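Local coordinates for cytosolic protein (Streptococcus thermophilus, PDB 2QZI) that is of unknown function, a small single-domain DUF1827 protein that binds sodium ions in the crystal, at residues A[16-19]-A[20-23]. Numbering follows the deposited sequence.
Sequences LVNN and QLDN. With NA (sodium ion), chain E.
The amide of N23 turns back on the helix and gives its ND2 to the carbonyl oxygen of N19, 2.6 Å away. Followed outward, N23 CB passes 3.3 Å from N19 O. CG stands anti to the carbonyl carbon (chi1 -58°), which keeps the amide beside that oxygen, and ND2 then reaches a lone pair of N19 O in the carbonyl plane, with the N-H bent to 154°. The same oxygen accepts a weak bond from the backbone N of N23, bent to 123°, so N19 O is held by two donors of N23, the side-chain one the straighter. All this lies on helix 14-23, which packs against the antiparallel sheet, with L16, Q20 and L21 touching strand 28-34. Just before it in the chain, D22 N bonds N18 O and L21 N bonds V17 O at 2.9 Å. V17 and L21 extend alongside each other in one direction, V17 CG1 3.8 Å from L21 CD1. The L16 side chain runs at a slant to that of Q20, its CD1 3.8 Å from Q20 CG, where the glutamine chain bends. L21 O binds a sodium ion at 2.5 Å, which T24 O, A26 O and a water also bind.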
loop_
_atom_site.group_PDB
_atom_site.type_symbol
_atom_site.label_atom_id
_atom_site.label_comp_id
_atom_site.label_asym_id
_atom_site.label_seq_id
_atom_site.Cartn_x
_atom_site.Cartn_y
_atom_site.Cartn_z
ATOM N N LEU A 16 11.866 -1.220 -9.060
ATOM C CA LEU A 16 11.454 -0.915 -7.718
ATOM C C LEU A 16 11.031 -2.206 -6.989
ATOM O O LEU A 16 11.392 -2.411 -5.847
ATOM C CB LEU A 16 10.335 0.128 -7.724
ATOM C CG LEU A 16 9.654 0.300 -6.368
ATOM C CD1 LEU A 16 10.675 1.004 -5.368
ATOM C CD2 LEU A 16 8.439 1.152 -6.564
ATOM N N VAL A 17 10.267 -3.059 -7.680
ATOM C CA VAL A 17 9.795 -4.321 -7.104
ATOM C C VAL A 17 10.994 -5.138 -6.619
ATOM O O VAL A 17 11.056 -5.509 -5.442
ATOM C CB VAL A 17 8.956 -5.120 -8.171
ATOM C CG1 VAL A 17 8.874 -6.622 -7.822
ATOM C CG2 VAL A 17 7.575 -4.446 -8.297
ATOM N N ASN A 18 11.952 -5.390 -7.515
ATOM C CA ASN A 18 13.159 -6.069 -7.117
ATOM C C ASN A 18 14.064 -5.384 -6.067
ATOM O O ASN A 18 14.659 -6.062 -5.238
ATOM C CB ASN A 18 13.901 -6.462 -8.351
ATOM C CG ASN A 18 13.145 -7.566 -9.110
ATOM O OD1 ASN A 18 13.232 -8.756 -8.739
ATOM N ND2 ASN A 18 12.328 -7.161 -10.118
ATOM N N ASN A 19 14.161 -4.061 -6.098
ATOM C CA ASN A 19 14.994 -3.337 -5.112
ATOM C C ASN A 19 14.451 -3.605 -3.690
ATOM O O ASN A 19 15.228 -3.831 -2.757
ATOM C CB ASN A 19 15.096 -1.808 -5.384
ATOM C CG ASN A 19 16.068 -1.454 -6.558
ATOM O OD1 ASN A 19 16.968 -2.240 -6.921
ATOM N ND2 ASN A 19 15.880 -0.245 -7.158
ATOM N N GLN A 20 13.122 -3.560 -3.574
ATOM C CA GLN A 20 12.376 -3.753 -2.324
ATOM C C GLN A 20 12.386 -5.211 -1.884
ATOM O O GLN A 20 12.563 -5.480 -0.698
ATOM C CB GLN A 20 10.934 -3.240 -2.476
ATOM C CG GLN A 20 10.862 -1.763 -2.789
ATOM C CD GLN A 20 11.410 -0.945 -1.596
ATOM O OE1 GLN A 20 10.954 -1.130 -0.486
ATOM N NE2 GLN A 20 12.397 -0.071 -1.828
ATOM N N LEU A 21 12.221 -6.161 -2.822
ATOM C CA LEU A 21 12.370 -7.578 -2.462
ATOM C C LEU A 21 13.779 -7.935 -1.956
ATOM O O LEU A 21 13.906 -8.644 -0.948
ATOM C CB LEU A 21 11.961 -8.536 -3.580
ATOM C CG LEU A 21 10.497 -8.511 -4.071
ATOM C CD1 LEU A 21 10.314 -9.196 -5.416
ATOM C CD2 LEU A 21 9.581 -9.149 -3.007
ATOM N N ASP A 22 14.816 -7.472 -2.659
ATOM C CA ASP A 22 16.189 -7.859 -2.336
ATOM C C ASP A 22 16.752 -7.230 -1.089
ATOM O O ASP A 22 17.702 -7.763 -0.530
ATOM C CB ASP A 22 17.123 -7.514 -3.471
ATOM C CG ASP A 22 16.894 -8.394 -4.717
ATOM O OD1 ASP A 22 16.096 -9.381 -4.624
ATOM O OD2 ASP A 22 17.514 -8.085 -5.802
ATOM N N ASN A 23 16.222 -6.077 -0.683
ATOM C CA ASN A 23 16.870 -5.251 0.346
ATOM C C ASN A 23 15.968 -4.937 1.505
ATOM O O ASN A 23 16.289 -4.109 2.322
ATOM C CB ASN A 23 17.349 -3.934 -0.237
ATOM C CG ASN A 23 18.310 -4.149 -1.365
ATOM O OD1 ASN A 23 19.442 -4.538 -1.136
ATOM N ND2 ASN A 23 17.841 -3.981 -2.597
HETATM NA NA NA E . 12.702 -9.556 1.000
HETATM O O HOH W 1 13.271 -11.198 2.743
#